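Local coordinates for probable transcriptional regulator (Pseudomonas aeruginosa, PDB 2ESN), which probably regulates transcription as a LysR-type regulator, joining a helix-turn-helix DNA-binding domain to a periplasmic-binding-protein-like domain that would sense a small effector, at residues R101-A106 and I151-G156; N121-S126 and A295-Q300; L155-E160 and P276-R281; G167-D172 and L282-Q287. One frame throughout, in Å; residues are numbered along the deposited sequence.

Contact 1 of 4, residues R101-A106 and I151-G156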
# COMPACT_ATOMS: atom_id res chain seq x y z
N ARG C 101 -21.87 14.95 -11.71
CA ARG C 101 -20.96 14.29 -10.80
C ARG C 101 -21.38 12.89 -10.34
O ARG C 101 -22.57 12.47 -10.47
CB ARG C 101 -20.55 15.17 -9.64
CG ARG C 101 -21.55 15.49 -8.67
CD ARG C 101 -20.84 16.28 -7.62
NE ARG C 101 -20.16 15.37 -6.71
CZ ARG C 101 -19.05 15.64 -6.05
NH1 ARG C 101 -18.46 16.83 -6.21
NH2 ARG C 101 -18.54 14.70 -5.25
N THR C 102 -20.38 12.16 -9.87
CA THR C 102 -20.50 10.81 -9.35
C THR C 102 -20.22 10.97 -7.87
O THR C 102 -19.21 11.54 -7.49
CB THR C 102 -19.50 9.88 -10.03
OG1 THR C 102 -19.75 9.89 -11.43
CG2 THR C 102 -19.58 8.40 -9.56
N PHE C 103 -21.21 10.58 -7.05
CA PHE C 103 -21.05 10.39 -5.62
C PHE C 103 -20.59 8.96 -5.31
O PHE C 103 -21.13 7.99 -5.87
CB PHE C 103 -22.35 10.74 -4.89
CG PHE C 103 -22.69 12.19 -4.99
CD1 PHE C 103 -23.35 12.69 -6.12
CD2 PHE C 103 -22.33 13.06 -3.98
CE1 PHE C 103 -23.64 14.04 -6.27
CE2 PHE C 103 -22.61 14.39 -4.07
CZ PHE C 103 -23.31 14.90 -5.20
N VAL C 104 -19.57 8.85 -4.46
CA VAL C 104 -18.95 7.54 -4.14
C VAL C 104 -19.29 7.22 -2.69
O VAL C 104 -19.04 8.03 -1.81
CB VAL C 104 -17.41 7.49 -4.36
CG1 VAL C 104 -16.81 6.06 -3.99
CG2 VAL C 104 -17.05 7.88 -5.80
N PHE C 105 -19.98 6.10 -2.49
CA PHE C 105 -20.38 5.70 -1.16
C PHE C 105 -19.72 4.35 -0.85
O PHE C 105 -19.57 3.53 -1.73
CB PHE C 105 -21.92 5.47 -1.05
CG PHE C 105 -22.77 6.71 -1.08
CD1 PHE C 105 -23.44 7.11 0.05
CD2 PHE C 105 -22.97 7.41 -2.26
CE1 PHE C 105 -24.29 8.25 0.04
CE2 PHE C 105 -23.87 8.54 -2.31
CZ PHE C 105 -24.50 8.96 -1.13
N ALA C 106 -19.35 4.18 0.42
CA ALA C 106 -18.83 2.95 0.98
C ALA C 106 -20.05 2.36 1.56
O ALA C 106 -20.83 3.06 2.21
CB ALA C 106 -17.88 3.24 2.12
N ILE C 151 -13.73 8.78 -1.26
CA ILE C 151 -15.08 8.37 -0.95
C ILE C 151 -15.75 9.63 -0.35
O ILE C 151 -15.21 10.25 0.57
CB ILE C 151 -15.05 7.23 0.11
CG1 ILE C 151 -14.72 5.88 -0.53
CG2 ILE C 151 -16.32 7.11 0.88
CD1 ILE C 151 -14.22 4.81 0.50
N ASP C 152 -16.91 9.97 -0.89
CA ASP C 152 -17.71 11.09 -0.41
C ASP C 152 -18.35 10.74 0.91
O ASP C 152 -18.34 11.53 1.83
CB ASP C 152 -18.76 11.49 -1.49
CG ASP C 152 -18.12 11.97 -2.81
OD1 ASP C 152 -17.56 13.06 -2.84
OD2 ASP C 152 -18.15 11.27 -3.83
N PHE C 153 -18.91 9.53 1.01
CA PHE C 153 -19.74 9.16 2.14
C PHE C 153 -19.61 7.67 2.49
O PHE C 153 -19.23 6.87 1.67
CB PHE C 153 -21.23 9.37 1.80
CG PHE C 153 -21.62 10.79 1.55
CD1 PHE C 153 -21.80 11.24 0.25
CD2 PHE C 153 -21.88 11.65 2.60
CE1 PHE C 153 -22.21 12.56 -0.01
CE2 PHE C 153 -22.23 13.00 2.37
CZ PHE C 153 -22.43 13.45 1.08
N ALA C 154 -20.02 7.31 3.70
CA ALA C 154 -20.06 5.91 4.10
C ALA C 154 -21.39 5.67 4.74
O ALA C 154 -22.00 6.59 5.28
CB ALA C 154 -18.90 5.58 5.05
N LEU C 155 -21.88 4.43 4.64
CA LEU C 155 -23.19 4.08 5.20
C LEU C 155 -23.03 2.98 6.24
O LEU C 155 -22.16 2.13 6.09
CB LEU C 155 -24.11 3.54 4.08
CG LEU C 155 -24.33 4.40 2.82
CD1 LEU C 155 -25.26 3.69 1.80
CD2 LEU C 155 -24.96 5.75 3.24
N GLY C 156 -23.87 3.00 7.27
CA GLY C 156 -23.89 1.92 8.28
C GLY C 156 -24.71 2.36 9.47
O GLY C 156 -25.44 3.32 9.38
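Two neighbouring parallel strands in the central sheet of the LysR effector-binding domain meet here, strand 102-107 alongside strand 153-157, with Phe105 paired to Phe153 and Ala106 to Ala154. The ladder runs from Phe153 N to Val104 O (3.2 Å), from Ala106 N to Phe153 O (3.0 Å) and from Leu155 N to Ala106 O. Just before it, Asp152 substitutes a side chain for backbone: its OD2 accepts Val104 N at 2.9 Å through the anti lone pair, the one turned away from OD1. The carboxylate reaches that N-H because CG stands beside Asp152's own backbone N (chi1 -62°). The other carboxylate oxygen, OD1, forms a salt bridge with Arg101 NH2 at 3.1 Å, met at the guanidinium edge with the two planes 65° apart; His294 NE2 also hydrogen-bonds OD1.

On one face of the sheet Phe105 and Phe153 point the same way, their rings near parallel (26°) but slid apart, so that Phe153 CD1 lies over the rim of the Phe105 ring. Leu155 CD2 touches the edge of that ring, 3.8 Å from CD1, while Phe103 CD2 comes to the edge of the Phe153 ring. The other face carries Ala106 and Ala154, whose CB atoms touch at 3.9 Å, small side chains suited to a pair with CA atoms only 4.5 Å apart. Large apolar groups thus build the core on one face, and the buried Asp152 is gripped by a backbone N-H, an arginine and a histidine, a setting that would probably stabilise its negative charge.

Contact 2 of 4, residues N121-S126 and A295-Q300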
# COMPACT_ATOMS: atom_id res chain seq x y z
N ASN C 121 -35.05 6.62 -7.15
CA ASN C 121 -36.39 6.86 -7.61
C ASN C 121 -36.61 8.38 -7.78
O ASN C 121 -37.27 8.79 -8.73
CB ASN C 121 -37.42 6.33 -6.58
CG ASN C 121 -38.83 6.58 -7.06
OD1 ASN C 121 -39.29 5.99 -8.08
ND2 ASN C 121 -39.41 7.60 -6.54
N ARG C 122 -36.14 9.17 -6.81
CA ARG C 122 -36.21 10.61 -6.86
C ARG C 122 -35.14 11.18 -7.85
O ARG C 122 -35.46 11.92 -8.79
CB ARG C 122 -35.99 11.18 -5.45
CG ARG C 122 -35.98 12.72 -5.43
CD ARG C 122 -35.36 13.27 -4.13
NE ARG C 122 -36.20 12.93 -2.97
CZ ARG C 122 -35.89 13.28 -1.72
NH1 ARG C 122 -34.76 13.94 -1.48
NH2 ARG C 122 -36.70 12.93 -0.72
N LEU C 123 -33.86 10.85 -7.60
CA LEU C 123 -32.74 11.47 -8.37
C LEU C 123 -32.76 11.27 -9.85
O LEU C 123 -32.30 12.18 -10.63
CB LEU C 123 -31.37 11.11 -7.76
CG LEU C 123 -31.12 11.56 -6.30
CD1 LEU C 123 -29.60 11.44 -5.94
CD2 LEU C 123 -31.60 12.96 -5.98
N GLN C 124 -33.28 10.13 -10.31
CA GLN C 124 -33.47 9.95 -11.76
C GLN C 124 -34.27 11.12 -12.42
O GLN C 124 -34.11 11.40 -13.58
CB GLN C 124 -34.13 8.59 -12.11
CG GLN C 124 -35.58 8.57 -11.71
CD GLN C 124 -36.27 7.26 -11.90
OE1 GLN C 124 -35.94 6.46 -12.76
NE2 GLN C 124 -37.22 7.00 -11.01
N HIS C 125 -35.13 11.79 -11.65
CA HIS C 125 -35.97 12.89 -12.15
C HIS C 125 -35.32 14.19 -11.79
O HIS C 125 -35.19 15.04 -12.63
CB HIS C 125 -37.40 12.84 -11.54
CG HIS C 125 -38.20 11.63 -11.93
ND1 HIS C 125 -38.50 11.34 -13.24
CD2 HIS C 125 -38.63 10.57 -11.20
CE1 HIS C 125 -39.16 10.18 -13.30
NE2 HIS C 125 -39.25 9.70 -12.07
N SER C 126 -34.98 14.37 -10.51
CA SER C 126 -34.53 15.66 -10.02
C SER C 126 -33.05 16.02 -10.35
O SER C 126 -32.68 17.20 -10.27
CB SER C 126 -34.75 15.76 -8.51
OG SER C 126 -33.82 14.94 -7.79
N ALA C 295 -23.19 18.99 0.80
CA ALA C 295 -24.31 19.59 1.54
C ALA C 295 -25.66 19.22 0.88
O ALA C 295 -26.61 18.92 1.56
CB ALA C 295 -24.14 21.17 1.61
N TRP C 296 -25.73 19.22 -0.45
CA TRP C 296 -26.99 18.83 -1.13
C TRP C 296 -27.36 17.36 -0.81
O TRP C 296 -28.52 17.04 -0.41
CB TRP C 296 -26.83 19.08 -2.60
CG TRP C 296 -27.96 18.57 -3.45
CD1 TRP C 296 -29.14 19.20 -3.69
CD2 TRP C 296 -27.98 17.35 -4.20
NE1 TRP C 296 -29.89 18.44 -4.54
CE2 TRP C 296 -29.23 17.28 -4.84
CE3 TRP C 296 -27.08 16.27 -4.35
CZ2 TRP C 296 -29.61 16.22 -5.66
CZ3 TRP C 296 -27.46 15.18 -5.19
CH2 TRP C 296 -28.72 15.18 -5.83
N MET C 297 -26.37 16.46 -0.97
CA MET C 297 -26.62 15.05 -0.80
C MET C 297 -27.02 14.79 0.63
O MET C 297 -27.93 13.99 0.92
CB MET C 297 -25.44 14.19 -1.24
CG MET C 297 -25.73 12.65 -1.07
SD MET C 297 -27.09 12.01 -2.05
CE MET C 297 -26.32 11.94 -3.53
N ILE C 298 -26.37 15.49 1.57
CA ILE C 298 -26.78 15.38 2.96
C ILE C 298 -28.27 15.78 3.13
O ILE C 298 -29.04 15.06 3.75
CB ILE C 298 -25.92 16.22 3.89
CG1 ILE C 298 -24.55 15.56 4.10
CG2 ILE C 298 -26.56 16.31 5.25
CD1 ILE C 298 -23.49 16.53 4.65
N GLY C 299 -28.67 16.91 2.56
CA GLY C 299 -30.09 17.30 2.61
C GLY C 299 -31.04 16.36 1.86
O GLY C 299 -32.21 16.23 2.24
N GLN C 300 -30.56 15.72 0.79
CA GLN C 300 -31.37 14.76 0.05
C GLN C 300 -31.89 13.64 0.95
O GLN C 300 -33.10 13.38 0.96
CB GLN C 300 -30.66 14.19 -1.19
CG GLN C 300 -30.62 15.15 -2.35
CD GLN C 300 -32.02 15.68 -2.75
OE1 GLN C 300 -32.84 14.94 -3.30
NE2 GLN C 300 -32.28 16.98 -2.49
O HOH W 1 -35.66 15.43 0.82
O HOH W 2 -33.61 16.13 -5.68
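Helix segments 121-126 and 295-300 run at 133° to each other with their axes 13.0 Å apart, too far for backbones to touch, so long side chains span the gap. Gln300 supplies most of the polar part. Arg122 sends NH1 to Gln300 OE1 at 2.8 Å along a nearly straight bond (164°); the oxygen lies in the guanidinium plane, yet the nitrogen stands above the amide plane of Gln300 and not on a lone pair, the two flat groups being 82° apart. The same NH1 makes a weak bond to Gln300 O (3.0 Å), so one arginine nitrogen meets both the side-chain and the main-chain carbonyl of a single residue. A water donates to Gln300 OE1; Ser126 OG lies so close to it in the model that this second link is doubtful.

Beneath this polar layer Leu123 meets the indole of Trp296 from the opposite direction, CD2 reaching CH2 at 3.6 Å, and its CD1 comes within 4.1 Å of Met297 CE. Gln300 belongs to both layers: its chain bends at chi2, and CG settles over the centre of the Trp296 ring, 3.5 Å above the plane. A long flexible glutamine suits this place, since its CG methylene covers an aromatic face while its carbonyl receives the arginine.

Helices 293-303 and 109-126 both pack against the sheet: Met297 on Phe103 and Phe105 of strand 102-107 and on Phe153 of strand 153-157, helix 109-126 on Leu155 and Leu280. Trp296 leans on Phe94, and Gln124 bonds to Asp247 of the second subunit.

Contact 3 of 4, residues L155-E160 and P276-R281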
# COMPACT_ATOMS: atom_id res chain seq x y z
N LEU C 155 -21.88 4.43 4.64
CA LEU C 155 -23.19 4.08 5.20
C LEU C 155 -23.03 2.98 6.24
O LEU C 155 -22.16 2.13 6.09
CB LEU C 155 -24.11 3.54 4.08
CG LEU C 155 -24.33 4.40 2.82
CD1 LEU C 155 -25.26 3.69 1.80
CD2 LEU C 155 -24.96 5.75 3.24
N GLY C 156 -23.87 3.00 7.27
CA GLY C 156 -23.89 1.92 8.28
C GLY C 156 -24.71 2.36 9.47
O GLY C 156 -25.44 3.32 9.38
N TYR C 157 -24.57 1.68 10.60
CA TYR C 157 -25.17 2.11 11.86
C TYR C 157 -24.14 2.07 13.01
O TYR C 157 -23.08 1.41 12.89
CB TYR C 157 -26.50 1.37 12.15
CG TYR C 157 -26.48 -0.13 12.53
CD1 TYR C 157 -26.77 -1.13 11.56
CD2 TYR C 157 -26.28 -0.53 13.88
CE1 TYR C 157 -26.83 -2.51 11.91
CE2 TYR C 157 -26.35 -1.91 14.26
CZ TYR C 157 -26.60 -2.90 13.26
OH TYR C 157 -26.63 -4.25 13.64
N ASP C 158 -24.41 2.80 14.10
CA ASP C 158 -23.47 2.82 15.25
C ASP C 158 -23.86 1.69 16.15
O ASP C 158 -25.03 1.58 16.52
CB ASP C 158 -23.51 4.12 16.11
CG ASP C 158 -23.22 5.41 15.30
OD1 ASP C 158 -22.34 5.43 14.40
OD2 ASP C 158 -23.89 6.42 15.62
N GLU C 159 -22.89 0.87 16.49
CA GLU C 159 -23.08 -0.13 17.54
C GLU C 159 -22.92 0.51 18.94
O GLU C 159 -21.81 0.77 19.41
CB GLU C 159 -22.15 -1.33 17.33
CG GLU C 159 -22.52 -2.56 18.15
CD GLU C 159 -21.56 -3.75 17.89
OE1 GLU C 159 -20.96 -3.81 16.78
OE2 GLU C 159 -21.43 -4.61 18.79
N GLU C 160 -24.06 0.83 19.52
CA GLU C 160 -24.27 1.01 20.96
C GLU C 160 -23.34 1.91 21.81
O GLU C 160 -22.35 1.41 22.35
CB GLU C 160 -24.32 -0.38 21.61
CG GLU C 160 -22.92 -1.01 21.80
CD GLU C 160 -22.93 -2.18 22.74
OE1 GLU C 160 -23.95 -2.92 22.71
OE2 GLU C 160 -21.94 -2.37 23.50
N PRO C 276 -31.46 -3.56 20.74
CA PRO C 276 -31.75 -2.16 20.34
C PRO C 276 -32.13 -1.99 18.85
O PRO C 276 -31.58 -2.68 17.99
CB PRO C 276 -30.43 -1.41 20.61
CG PRO C 276 -29.48 -2.38 21.33
CD PRO C 276 -30.20 -3.70 21.50
N PRO C 277 -33.05 -1.04 18.56
CA PRO C 277 -33.39 -0.62 17.23
C PRO C 277 -32.07 -0.16 16.68
O PRO C 277 -31.18 0.21 17.45
CB PRO C 277 -34.31 0.60 17.45
CG PRO C 277 -34.97 0.32 18.81
CD PRO C 277 -33.80 -0.28 19.59
N TYR C 278 -31.91 -0.25 15.38
CA TYR C 278 -30.74 0.34 14.75
C TYR C 278 -31.16 1.59 14.01
O TYR C 278 -32.36 1.80 13.66
CB TYR C 278 -30.03 -0.67 13.83
CG TYR C 278 -30.82 -1.07 12.61
CD1 TYR C 278 -31.71 -2.16 12.63
CD2 TYR C 278 -30.69 -0.35 11.41
CE1 TYR C 278 -32.43 -2.54 11.47
CE2 TYR C 278 -31.40 -0.71 10.25
CZ TYR C 278 -32.29 -1.79 10.28
OH TYR C 278 -33.00 -2.12 9.13
N VAL C 279 -30.19 2.46 13.81
CA VAL C 279 -30.43 3.67 13.06
C VAL C 279 -29.33 3.71 12.03
O VAL C 279 -28.14 3.70 12.42
CB VAL C 279 -30.40 4.94 13.98
CG1 VAL C 279 -30.61 6.20 13.16
CG2 VAL C 279 -31.50 4.83 15.02
N LEU C 280 -29.71 3.67 10.74
CA LEU C 280 -28.71 3.69 9.65
C LEU C 280 -28.27 5.13 9.45
O LEU C 280 -29.07 6.04 9.60
CB LEU C 280 -29.29 3.15 8.32
CG LEU C 280 -29.66 1.66 8.24
CD1 LEU C 280 -30.00 1.33 6.79
CD2 LEU C 280 -28.52 0.76 8.71
N ARG C 281 -27.02 5.34 9.12
CA ARG C 281 -26.54 6.70 9.02
C ARG C 281 -25.61 6.95 7.89
O ARG C 281 -25.09 6.04 7.24
CB ARG C 281 -25.96 7.23 10.36
CG ARG C 281 -25.22 6.23 11.14
CD ARG C 281 -25.49 6.42 12.62
NE ARG C 281 -25.12 7.75 13.05
CZ ARG C 281 -25.37 8.25 14.25
NH1 ARG C 281 -26.01 7.50 15.16
NH2 ARG C 281 -24.97 9.49 14.55
O HOH W 3 -28.10 2.18 15.83
O HOH W 4 -26.77 4.09 14.64
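Tyr157 lays one face of its ring against Tyr278, whose CB sits over the centre of that ring, 3.7 Å from the centroid and only 9° off the normal, a clear CH-pi contact. At the edge of the same ring, Tyr157 CD1 meets Leu280 CD2 at 3.8 Å. Tyr157 CG lies between its backbone N and carbonyl carbon (chi1 71°), which swings the ring across to strand 278-285. The two tyrosine rings themselves meet obliquely; tyrosine suits both places, its ring apolar and its hydroxyl able to bond to strand 168-183. Gly156 and Arg281 form an antiparallel hydrogen-bonded pair: Arg281 N gives a short bond to Gly156 O (2.6 Å) and Gly156 N a longer one to Arg281 O (3.3 Å).

These are strands 153-157 and 278-285, adjacent in the mixed sheet of the effector-binding domain. Past Tyr157 the backbones separate and water takes over: one molecule accepts from Asp158 N (2.7 Å) and donates to Val279 O, and another accepts from Val279 N and donates to Asp158 O. Asp158 and Arg281 form a salt bridge over one guanidinium face, though the modelled place of OD2 is doubtful.

Further out, Arg281 NE has a second carboxylate in Asp172, and Asp158 OD1 bonds to Tyr283 OH. The phenol oxygens are anchored on strand 168-183, Tyr157 OH by Tyr178 OH and Tyr278 OH by Asp176, while Tyr110 OH also reaches Tyr278 OH.

Contact 4 of 4, residues G167-D172 and L282-Q287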
# COMPACT_ATOMS: atom_id res chain seq x y z
N GLY C 167 -13.12 14.30 13.13
CA GLY C 167 -13.33 14.69 11.75
C GLY C 167 -14.51 14.00 11.06
O GLY C 167 -14.90 14.41 9.96
N ILE C 168 -15.09 12.97 11.69
CA ILE C 168 -16.30 12.33 11.14
C ILE C 168 -17.58 12.91 11.74
O ILE C 168 -17.75 12.96 12.95
CB ILE C 168 -16.30 10.80 11.35
CG1 ILE C 168 -15.09 10.15 10.67
CG2 ILE C 168 -17.62 10.17 10.86
CD1 ILE C 168 -14.58 10.88 9.43
N GLN C 169 -18.48 13.33 10.86
CA GLN C 169 -19.87 13.63 11.23
C GLN C 169 -20.84 12.58 10.59
O GLN C 169 -20.53 11.98 9.55
CB GLN C 169 -20.25 15.06 10.76
CG GLN C 169 -20.15 15.24 9.23
CD GLN C 169 -20.31 16.69 8.75
OE1 GLN C 169 -20.50 17.62 9.56
NE2 GLN C 169 -20.19 16.90 7.41
N ALA C 170 -22.00 12.41 11.21
CA ALA C 170 -22.99 11.40 10.84
C ALA C 170 -24.40 12.03 10.81
O ALA C 170 -24.70 12.95 11.59
CB ALA C 170 -22.96 10.27 11.83
N HIS C 171 -25.24 11.55 9.89
CA HIS C 171 -26.62 11.98 9.84
C HIS C 171 -27.51 10.77 9.71
O HIS C 171 -27.33 9.94 8.80
CB HIS C 171 -26.84 12.97 8.68
CG HIS C 171 -26.26 14.33 8.93
ND1 HIS C 171 -24.98 14.67 8.53
CD2 HIS C 171 -26.77 15.43 9.54
CE1 HIS C 171 -24.74 15.93 8.87
NE2 HIS C 171 -25.81 16.41 9.49
N ASP C 172 -28.51 10.69 10.59
CA ASP C 172 -29.42 9.55 10.59
C ASP C 172 -30.39 9.57 9.43
O ASP C 172 -30.94 10.65 9.10
CB ASP C 172 -30.14 9.49 11.91
CG ASP C 172 -29.18 9.36 13.06
OD1 ASP C 172 -28.06 8.82 12.87
OD2 ASP C 172 -29.53 9.83 14.15
N LEU C 282 -25.48 8.23 7.61
CA LEU C 282 -24.67 8.68 6.51
C LEU C 282 -23.49 9.35 7.19
O LEU C 282 -23.67 10.33 7.91
CB LEU C 282 -25.51 9.67 5.69
CG LEU C 282 -24.77 10.35 4.55
CD1 LEU C 282 -24.48 9.30 3.47
CD2 LEU C 282 -25.55 11.61 4.00
N TYR C 283 -22.30 8.81 6.98
CA TYR C 283 -21.09 9.39 7.51
C TYR C 283 -20.28 10.18 6.47
O TYR C 283 -20.17 9.76 5.30
CB TYR C 283 -20.18 8.33 8.07
CG TYR C 283 -20.81 7.38 9.05
CD1 TYR C 283 -21.35 6.16 8.61
CD2 TYR C 283 -20.79 7.64 10.43
CE1 TYR C 283 -21.90 5.26 9.48
CE2 TYR C 283 -21.34 6.73 11.33
CZ TYR C 283 -21.89 5.53 10.84
OH TYR C 283 -22.46 4.59 11.69
N SER C 284 -19.73 11.31 6.92
CA SER C 284 -18.79 12.09 6.15
C SER C 284 -17.76 12.77 7.05
O SER C 284 -17.96 12.93 8.27
CB SER C 284 -19.49 13.15 5.32
OG SER C 284 -20.26 13.94 6.18
N HIS C 285 -16.65 13.12 6.40
CA HIS C 285 -15.60 13.97 6.93
C HIS C 285 -15.98 15.46 6.92
O HIS C 285 -16.43 15.98 5.89
CB HIS C 285 -14.35 13.76 6.09
CG HIS C 285 -13.08 14.14 6.79
ND1 HIS C 285 -12.70 15.45 6.98
CD2 HIS C 285 -12.11 13.38 7.35
CE1 HIS C 285 -11.56 15.48 7.63
NE2 HIS C 285 -11.18 14.24 7.87
N VAL C 286 -15.77 16.14 8.05
CA VAL C 286 -15.93 17.60 8.22
C VAL C 286 -15.29 18.44 7.08
O VAL C 286 -15.86 19.46 6.69
CB VAL C 286 -15.49 18.10 9.64
CG1 VAL C 286 -15.79 19.57 9.83
CG2 VAL C 286 -16.20 17.30 10.74
N GLN C 287 -14.13 18.02 6.56
CA GLN C 287 -13.80 18.27 5.12
C GLN C 287 -13.19 17.09 4.34
O GLN C 287 -13.65 16.76 3.22
CB GLN C 287 -12.97 19.55 4.88
CG GLN C 287 -13.30 20.23 3.49
CD GLN C 287 -12.23 21.26 2.98
OE1 GLN C 287 -11.15 21.39 3.56
NE2 GLN C 287 -12.57 21.99 1.89
O HOH W 5 -23.14 13.17 6.86
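Gln169 and Ser284 form the middle of a regular antiparallel ladder between strands 168-183 and 278-285, whose backbone bonds are short throughout. Gln169 N reaches Ser284 O at 2.7 Å, and Ser284 N returns to Gln169 O at 2.8 Å with an almost straight N-H (172°). His171 and Leu282 repeat the reciprocal pair, and Val286 N to Gly167 O (2.7 Å) closes the end of the ladder. Ile168 with His285 and Ala170 with Tyr283 are the non-hydrogen-bonded pairs; on their shared face Ala170 CB lies 3.7 Å from Tyr283 CD2, the small residue accommodating the broad ring beside it, and Ile168 CG2 touches the same ring atom. Gly167 has a positive phi (86°), natural for glycine, and its carbonyl oxygen stands over the rim of one face of the His285 ring.

Toward Gln169, His171 and Val286 the contact is looser and water enters it, although Leu282 on the same face is buried. Gln169 CG takes the crowded position between backbone N and carbonyl carbon (chi1 61°), which carries the extended side chain alongside Ser284, and NE2 donates to OG at 3.2 Å with that oxygen nearly in the amide plane. A water donates to Leu282 O and also lies 2.9 Å from His171 ND1, at the ring edge, and 3.1 Å from Ser284 OG. Val286 ends the contact at an exposed loop.

Around the ladder, helix 143-148 covers Ile168 and His285, helix 293-303 packs on His171 and Leu282, and strand 153-157 flanks strand 278-285, with Leu282 resting on Phe153 and Leu155.

All four contacts lie in the LysR substrate-binding domain, built from neighbouring beta-strands and the helices that cover them. Strand 153-157 joins contacts 1 and 3, whose centres are about 17 Å apart, and strand 278-285 joins contacts 3 and 4, with centres about 14 Å apart; the strand order is therefore 102-107, 153-157, 278-285, 168-183. Contact 2, its centre about 13 Å from that of contact 1, adds helix 293-303, where Met297 and Ile298 pack on Phe153. Along the chain contact 1 closes before contact 4 opens, contacts 3 and 4 alternate, and both are nested inside contact 2. The C-terminal strand and helix thus return to complete a core begun by the domain's first strand.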